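PDB 5TZJ: glycosyl transferase from Staphylococcus aureus, which belongs to glycosyl transferase family 2, joining a mixed-sheet domain that holds uridine-diphosphate-N-acetylglucosamine to a helical linker domain of the TarS type. Local coordinates for residues Asn260-Gln271 against Ile309-Arg320. Sequence-based numbering, arbitrary orientation.
Sequences NGFSLKVKLEEQ and IDNYRTVEESYR
In the helical linker domain, the carboxylate of Glu-316, on helix 309-321, takes up N-H groups at the start of the short helix 262-265. Glu-316 OE2 takes the backbone N of the N-cap residue Gly-261 at 2.9 Å on its syn side, while OE1 accepts two bonds from Ser-263: the backbone N arrives nearly along the C-O axis, and OG, 2.5 Å away, meets the anti lone pair. With chi1 74°, Ser-263 OG sits between its own backbone N and carbonyl carbon, so hydroxyl and N-H converge on one oxygen. The negative carboxylate at a helix N-terminus is probably favoured by the helix dipole. A second polar contact lies at Gln-271, whose OE1 receives Arg-313 NE at 2.9 Å and NH2 at 2.8 Å. Both nitrogens approach side-on from the same face of the amide, whose plane is inclined to the guanidinium. Gln-271 NE2 in turn donates a nearly straight bond (168°) to Val-266 O, which, with the Arg-313 bonds to OE1, restrains the amide. Leu-268 CD2 covers one guanidinium face, and Asp-310 forms a salt bridge with Arg-313 NH1. Beside these polar contacts, Phe-262 CE2 comes within 3.3 Å of Tyr-312 CE1, the rings inclined at 44°, and its CZ packs on Ile-309 CD1; Trp-274 and Leu-278 of helix 271-282 extend this apolar layer. Farther along, Leu-264 lays CD1 over a face of the Arg-320 guanidinium, 3.4 Å from CZ, and CD2 against Glu-317 CG. The arrangement is helix-to-helix packing in the linker domain, a carboxylate of one helix accepting N-H groups that open another.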
ATOM      1  N   ASN A 260      14.360   5.227   0.040  1.00 17.10           N
ATOM      2  CA  ASN A 260      14.964   6.272  -0.823  1.00 19.99           C
ATOM      3  C   ASN A 260      15.798   7.293  -0.040  1.00 22.23           C
ATOM      4  O   ASN A 260      15.252   8.103   0.701  1.00 25.20           O
ATOM      5  CB  ASN A 260      13.904   7.054  -1.616  1.00 21.78           C
ATOM      6  CG  ASN A 260      14.569   7.986  -2.712  1.00 30.14           C
ATOM      7  OD1 ASN A 260      15.026   9.042  -2.390  1.00 36.35           O
ATOM      8  ND2 ASN A 260      14.703   7.517  -3.925  1.00 31.18           N
ATOM      9  N   GLY A 261      17.119   7.294  -0.201  1.00 22.21           N
ATOM     10  CA  GLY A 261      17.911   8.281   0.507  1.00 23.35           C
ATOM     11  C   GLY A 261      18.199   7.968   1.971  1.00 21.54           C
ATOM     12  O   GLY A 261      18.703   8.840   2.666  1.00 18.51           O
ATOM     13  N   PHE A 262      17.915   6.757   2.472  1.00 19.24           N
ATOM     14  CA  PHE A 262      18.033   6.541   3.927  1.00 19.93           C
ATOM     15  C   PHE A 262      19.480   6.739   4.406  1.00 18.26           C
ATOM     16  O   PHE A 262      19.706   7.208   5.534  1.00 20.40           O
ATOM     17  CB  PHE A 262      17.512   5.124   4.327  1.00 17.97           C
ATOM     18  CG  PHE A 262      18.560   4.048   4.214  1.00 20.71           C
ATOM     19  CD1 PHE A 262      19.453   3.804   5.258  1.00 22.55           C
ATOM     20  CD2 PHE A 262      18.702   3.319   3.018  1.00 21.95           C
ATOM     21  CE1 PHE A 262      20.437   2.834   5.132  1.00 21.50           C
ATOM     22  CE2 PHE A 262      19.660   2.360   2.877  1.00 21.65           C
ATOM     23  CZ  PHE A 262      20.555   2.114   3.938  1.00 22.28           C
ATOM     24  N   SER A 263      20.465   6.444   3.552  1.00 19.48           N
ATOM     25  CA  SER A 263      21.866   6.637   3.945  1.00 19.38           C
ATOM     26  C   SER A 263      22.267   8.103   3.998  1.00 18.03           C
ATOM     27  O   SER A 263      23.293   8.433   4.630  1.00 18.97           O
ATOM     28  CB  SER A 263      22.787   5.803   3.024  1.00 20.42           C
ATOM     29  OG  SER A 263      22.968   6.292   1.683  1.00 17.71           O
ATOM     30  N   LEU A 264      21.460   9.003   3.435  1.00 18.25           N
ATOM     31  CA  LEU A 264      21.708  10.437   3.591  1.00 19.56           C
ATOM     32  C   LEU A 264      21.000  11.001   4.831  1.00 22.72           C
ATOM     33  O   LEU A 264      21.458  12.011   5.388  1.00 23.41           O
ATOM     34  CB  LEU A 264      21.200  11.225   2.379  1.00 19.98           C
ATOM     35  CG  LEU A 264      21.745  10.600   1.069  1.00 28.22           C
ATOM     36  CD1 LEU A 264      21.190  11.260  -0.175  1.00 29.95           C
ATOM     37  CD2 LEU A 264      23.219  10.797   1.136  1.00 26.84           C
ATOM     38  N   LYS A 265      19.890  10.394   5.232  1.00 20.72           N
ATOM     39  CA  LYS A 265      19.024  10.980   6.266  1.00 25.07           C
ATOM     40  C   LYS A 265      19.160  10.330   7.649  1.00 27.76           C
ATOM     41  O   LYS A 265      18.999  11.014   8.663  1.00 24.30           O
ATOM     42  CB  LYS A 265      17.541  10.865   5.862  1.00 28.51           C
ATOM     43  CG  LYS A 265      17.199  11.368   4.467  1.00 39.45           C
ATOM     44  CD  LYS A 265      16.089  10.477   3.863  1.00 46.71           C
ATOM     45  CE  LYS A 265      15.497  11.095   2.629  1.00 49.71           C
ATOM     46  NZ  LYS A 265      14.996  12.426   2.990  1.00 49.18           N
ATOM     47  N   VAL A 266      19.384   9.019   7.710  1.00 26.49           N
ATOM     48  CA  VAL A 266      19.443   8.290   8.973  1.00 25.32           C
ATOM     49  C   VAL A 266      20.768   8.576   9.672  1.00 24.32           C
ATOM     50  O   VAL A 266      21.833   8.660   9.028  1.00 23.66           O
ATOM     51  CB  VAL A 266      19.264   6.789   8.682  1.00 25.01           C
ATOM     52  CG1 VAL A 266      19.468   5.921   9.953  1.00 20.93           C
ATOM     53  CG2 VAL A 266      17.851   6.523   8.092  1.00 28.83           C
ATOM     54  N   LYS A 267      20.712   8.775  10.987  1.00 26.41           N
ATOM     55  CA  LYS A 267      21.941   8.924  11.770  1.00 24.93           C
ATOM     56  C   LYS A 267      22.927   7.844  11.393  1.00 22.38           C
ATOM     57  O   LYS A 267      22.562   6.665  11.324  1.00 22.52           O
ATOM     58  CB  LYS A 267      21.619   8.818  13.258  1.00 33.23           C
ATOM     59  CG  LYS A 267      20.652   9.874  13.730  1.00 41.08           C
ATOM     60  CD  LYS A 267      20.215   9.570  15.177  1.00 45.18           C
ATOM     61  CE  LYS A 267      19.121  10.544  15.601  1.00 49.58           C
ATOM     62  NZ  LYS A 267      19.572  11.938  15.277  1.00 48.73           N
ATOM     63  N   LEU A 268      24.182   8.230  11.146  1.00 24.67           N
ATOM     64  CA  LEU A 268      25.194   7.238  10.766  1.00 28.33           C
ATOM     65  C   LEU A 268      25.146   6.008  11.668  1.00 27.29           C
ATOM     66  O   LEU A 268      25.234   4.874  11.198  1.00 26.64           O
ATOM     67  CB  LEU A 268      26.613   7.847  10.832  1.00 27.36           C
ATOM     68  CG  LEU A 268      27.152   8.646   9.679  1.00 31.17           C
ATOM     69  CD1 LEU A 268      28.568   9.264  10.035  1.00 33.68           C
ATOM     70  CD2 LEU A 268      27.244   7.810   8.443  1.00 30.69           C
ATOM     71  N   GLU A 269      25.047   6.216  12.977  1.00 26.03           N
ATOM     72  CA  GLU A 269      25.188   5.083  13.899  1.00 27.24           C
ATOM     73  C   GLU A 269      23.996   4.136  13.875  1.00 30.38           C
ATOM     74  O   GLU A 269      24.120   3.018  14.384  1.00 30.39           O
ATOM     75  CB  GLU A 269      25.436   5.599  15.322  1.00 31.02           C
ATOM     76  CG  GLU A 269      24.269   6.393  15.887  1.00 39.38           C
ATOM     77  CD  GLU A 269      24.313   7.906  15.559  1.00 44.16           C
ATOM     78  OE1 GLU A 269      23.464   8.643  16.108  1.00 49.35           O
ATOM     79  OE2 GLU A 269      25.169   8.356  14.767  1.00 43.40           O
ATOM     80  N   GLU A 270      22.875   4.528  13.245  1.00 28.38           N
ATOM     81  CA  GLU A 270      21.729   3.670  13.015  1.00 28.51           C
ATOM     82  C   GLU A 270      21.757   2.950  11.684  1.00 24.77           C
ATOM     83  O   GLU A 270      20.969   2.014  11.512  1.00 23.17           O
ATOM     84  CB  GLU A 270      20.431   4.488  13.094  1.00 33.76           C
ATOM     85  CG  GLU A 270      20.168   5.002  14.516  1.00 41.22           C
ATOM     86  CD  GLU A 270      18.881   5.816  14.649  1.00 49.83           C
ATOM     87  OE1 GLU A 270      18.823   6.674  15.550  1.00 55.93           O
ATOM     88  OE2 GLU A 270      17.932   5.600  13.867  1.00 49.51           O
ATOM     89  N   GLN A 271      22.633   3.343  10.744  1.00 20.99           N
ATOM     90  CA  GLN A 271      22.527   2.808   9.398  1.00 20.13           C
ATOM     91  C   GLN A 271      22.855   1.331   9.306  1.00 19.64           C
ATOM     92  O   GLN A 271      22.321   0.672   8.413  1.00 22.48           O
ATOM     93  CB  GLN A 271      23.413   3.593   8.384  1.00 18.60           C
ATOM     94  CG  GLN A 271      22.874   5.068   8.175  1.00 19.25           C
ATOM     95  CD  GLN A 271      23.677   5.893   7.172  1.00 22.46           C
ATOM     96  OE1 GLN A 271      24.485   5.361   6.397  1.00 22.90           O
ATOM     97  NE2 GLN A 271      23.483   7.216   7.206  1.00 22.33           N
ATOM     98  N   ILE A 309      27.175  -1.012   3.777  1.00 24.47           N
ATOM     99  CA  ILE A 309      26.623   0.340   3.931  1.00 23.88           C
ATOM    100  C   ILE A 309      27.589   1.413   3.399  1.00 23.04           C
ATOM    101  O   ILE A 309      27.168   2.447   2.860  1.00 19.47           O
ATOM    102  CB  ILE A 309      26.256   0.590   5.398  1.00 22.23           C
ATOM    103  CG1 ILE A 309      25.550   1.951   5.521  1.00 18.44           C
ATOM    104  CG2 ILE A 309      27.514   0.502   6.279  1.00 22.60           C
ATOM    105  CD1 ILE A 309      24.141   2.001   4.881  1.00 16.50           C
ATOM    106  N   ASP A 310      28.889   1.199   3.553  1.00 23.51           N
ATOM    107  CA  ASP A 310      29.833   2.208   3.125  1.00 27.00           C
ATOM    108  C   ASP A 310      29.725   2.451   1.620  1.00 24.20           C
ATOM    109  O   ASP A 310      29.658   3.602   1.184  1.00 20.44           O
ATOM    110  CB  ASP A 310      31.243   1.778   3.506  1.00 32.70           C
ATOM    111  CG  ASP A 310      31.534   1.989   4.993  1.00 38.72           C
ATOM    112  OD1 ASP A 310      30.742   2.661   5.701  1.00 41.70           O
ATOM    113  OD2 ASP A 310      32.565   1.478   5.445  1.00 40.05           O
ATOM    114  N   ASN A 311      29.660   1.372   0.825  1.00 20.45           N
ATOM    115  CA  ASN A 311      29.445   1.516  -0.627  1.00 25.27           C
ATOM    116  C   ASN A 311      28.006   1.898  -0.975  1.00 27.12           C
ATOM    117  O   ASN A 311      27.792   2.702  -1.902  1.00 25.73           O
ATOM    118  CB  ASN A 311      29.872   0.229  -1.346  1.00 24.26           C
ATOM    119  CG  ASN A 311      31.403   0.254  -1.705  1.00 25.78           C
ATOM    120  OD1 ASN A 311      31.893   1.272  -2.135  1.00 28.74           O
ATOM    121  ND2 ASN A 311      32.123  -0.849  -1.483  1.00 26.06           N
ATOM    122  N   TYR A 312      27.014   1.415  -0.210  1.00 21.43           N
ATOM    123  CA  TYR A 312      25.648   1.896  -0.448  1.00 19.23           C
ATOM    124  C   TYR A 312      25.584   3.409  -0.275  1.00 20.23           C
ATOM    125  O   TYR A 312      25.013   4.134  -1.106  1.00 20.12           O
ATOM    126  CB  TYR A 312      24.664   1.186   0.512  1.00 17.03           C
ATOM    127  CG  TYR A 312      23.225   1.375   0.132  1.00 15.28           C
ATOM    128  CD1 TYR A 312      22.568   2.583   0.353  1.00 16.46           C
ATOM    129  CD2 TYR A 312      22.530   0.320  -0.455  1.00 15.71           C
ATOM    130  CE1 TYR A 312      21.156   2.742  -0.064  1.00 17.52           C
ATOM    131  CE2 TYR A 312      21.154   0.447  -0.825  1.00 15.77           C
ATOM    132  CZ  TYR A 312      20.491   1.634  -0.617  1.00 14.84           C
ATOM    133  OH  TYR A 312      19.148   1.674  -1.058  1.00 17.15           O
ATOM    134  N   ARG A 313      26.180   3.908   0.810  1.00 21.75           N
ATOM    135  CA  ARG A 313      26.144   5.344   1.110  1.00 21.12           C
ATOM    136  C   ARG A 313      26.921   6.159   0.094  1.00 25.03           C
ATOM    137  O   ARG A 313      26.503   7.266  -0.266  1.00 24.33           O
ATOM    138  CB  ARG A 313      26.693   5.599   2.515  1.00 21.15           C
ATOM    139  CG  ARG A 313      26.618   7.055   2.963  1.00 22.50           C
ATOM    140  CD  ARG A 313      27.382   7.264   4.262  1.00 27.32           C
ATOM    141  NE  ARG A 313      26.933   6.392   5.300  1.00 30.52           N
ATOM    142  CZ  ARG A 313      27.678   5.467   5.910  1.00 31.83           C
ATOM    143  NH1 ARG A 313      28.962   5.304   5.599  1.00 29.54           N
ATOM    144  NH2 ARG A 313      27.134   4.729   6.876  1.00 24.78           N
ATOM    145  N   THR A 314      28.097   5.667  -0.335  1.00 28.40           N
ATOM    146  CA  THR A 314      28.814   6.327  -1.422  1.00 24.40           C
ATOM    147  C   THR A 314      27.937   6.463  -2.668  1.00 23.07           C
ATOM    148  O   THR A 314      27.906   7.521  -3.308  1.00 26.68           O
ATOM    149  CB  THR A 314      30.123   5.566  -1.722  1.00 25.21           C
ATOM    150  OG1 THR A 314      31.038   5.732  -0.623  1.00 23.81           O
ATOM    151  CG2 THR A 314      30.824   6.095  -3.041  1.00 24.80           C
ATOM    152  N   VAL A 315      27.207   5.424  -3.027  1.00 24.68           N
ATOM    153  CA  VAL A 315      26.309   5.544  -4.182  1.00 24.20           C
ATOM    154  C   VAL A 315      25.304   6.683  -3.974  1.00 23.99           C
ATOM    155  O   VAL A 315      25.143   7.557  -4.839  1.00 21.12           O
ATOM    156  CB  VAL A 315      25.599   4.210  -4.451  1.00 20.22           C
ATOM    157  CG1 VAL A 315      24.443   4.399  -5.427  1.00 19.09           C
ATOM    158  CG2 VAL A 315      26.609   3.138  -4.971  1.00 21.48           C
ATOM    159  N   GLU A 316      24.615   6.698  -2.821  1.00 24.36           N
ATOM    160  CA  GLU A 316      23.572   7.694  -2.600  1.00 22.76           C
ATOM    161  C   GLU A 316      24.150   9.102  -2.566  1.00 23.56           C
ATOM    162  O   GLU A 316      23.520  10.039  -3.073  1.00 21.19           O
ATOM    163  CB  GLU A 316      22.801   7.412  -1.296  1.00 18.18           C
ATOM    164  CG  GLU A 316      21.975   6.073  -1.353  1.00 18.85           C
ATOM    165  CD  GLU A 316      20.653   6.137  -0.612  1.00 21.75           C
ATOM    166  OE1 GLU A 316      20.672   6.146   0.649  1.00 17.97           O
ATOM    167  OE2 GLU A 316      19.585   6.210  -1.296  1.00 25.24           O
ATOM    168  N   GLU A 317      25.334   9.282  -1.927  1.00 21.09           N
ATOM    169  CA  GLU A 317      25.919  10.599  -1.866  1.00 23.76           C
ATOM    170  C   GLU A 317      26.405  11.017  -3.251  1.00 28.83           C
ATOM    171  O   GLU A 317      26.310  12.186  -3.612  1.00 21.80           O
ATOM    172  CB  GLU A 317      27.071  10.630  -0.862  1.00 24.47           C
ATOM    173  CG  GLU A 317      26.565  10.405   0.613  1.00 27.22           C
ATOM    174  CD  GLU A 317      27.668  10.351   1.639  1.00 31.13           C
ATOM    175  OE1 GLU A 317      28.843  10.200   1.242  1.00 34.85           O
ATOM    176  OE2 GLU A 317      27.352  10.432   2.846  1.00 28.68           O
ATOM    177  N   SER A 318      26.905  10.058  -4.029  1.00 27.47           N
ATOM    178  CA  SER A 318      27.349  10.353  -5.399  1.00 23.80           C
ATOM    179  C   SER A 318      26.201  10.866  -6.238  1.00 24.34           C
ATOM    180  O   SER A 318      26.320  11.898  -6.906  1.00 27.12           O
ATOM    181  CB  SER A 318      27.954   9.101  -6.010  1.00 22.61           C
ATOM    182  OG  SER A 318      29.199   8.855  -5.374  1.00 24.78           O
ATOM    183  N   TYR A 319      25.068  10.158  -6.208  1.00 26.33           N
ATOM    184  CA  TYR A 319      23.876  10.640  -6.897  1.00 27.71           C
ATOM    185  C   TYR A 319      23.515  12.032  -6.435  1.00 29.40           C
ATOM    186  O   TYR A 319      23.286  12.928  -7.249  1.00 29.38           O
ATOM    187  CB  TYR A 319      22.694   9.702  -6.654  1.00 24.13           C
ATOM    188  CG  TYR A 319      22.786   8.377  -7.389  1.00 23.78           C
ATOM    189  CD1 TYR A 319      23.600   8.235  -8.526  1.00 23.29           C
ATOM    190  CD2 TYR A 319      22.043   7.289  -6.970  1.00 18.74           C
ATOM    191  CE1 TYR A 319      23.655   7.026  -9.203  1.00 23.88           C
ATOM    192  CE2 TYR A 319      22.098   6.075  -7.617  1.00 22.29           C
ATOM    193  CZ  TYR A 319      22.887   5.953  -8.764  1.00 20.78           C
ATOM    194  OH  TYR A 319      22.899   4.732  -9.411  1.00 21.32           O
ATOM    195  N   ARG A 320      23.471  12.238  -5.110  1.00 27.62           N
ATOM    196  CA  ARG A 320      22.982  13.506  -4.594  1.00 27.98           C
ATOM    197  C   ARG A 320      23.909  14.665  -4.967  1.00 27.60           C
ATOM    198  O   ARG A 320      23.454  15.755  -5.329  1.00 29.19           O
ATOM    199  CB  ARG A 320      22.814  13.384  -3.056  1.00 25.92           C
ATOM    200  CG  ARG A 320      22.647  14.692  -2.403  1.00 32.56           C
ATOM    201  CD  ARG A 320      21.262  15.224  -2.680  1.00 37.49           C
ATOM    202  NE  ARG A 320      20.333  14.121  -2.777  1.00 44.40           N
ATOM    203  CZ  ARG A 320      19.511  13.700  -1.816  1.00 51.16           C
ATOM    204  NH1 ARG A 320      19.476  14.285  -0.616  1.00 50.44           N
ATOM    205  NH2 ARG A 320      18.717  12.656  -2.069  1.00 55.72           N
TER
HETATM  206  O   HOH W   1      27.302   3.314   9.387  1.00 48.57           O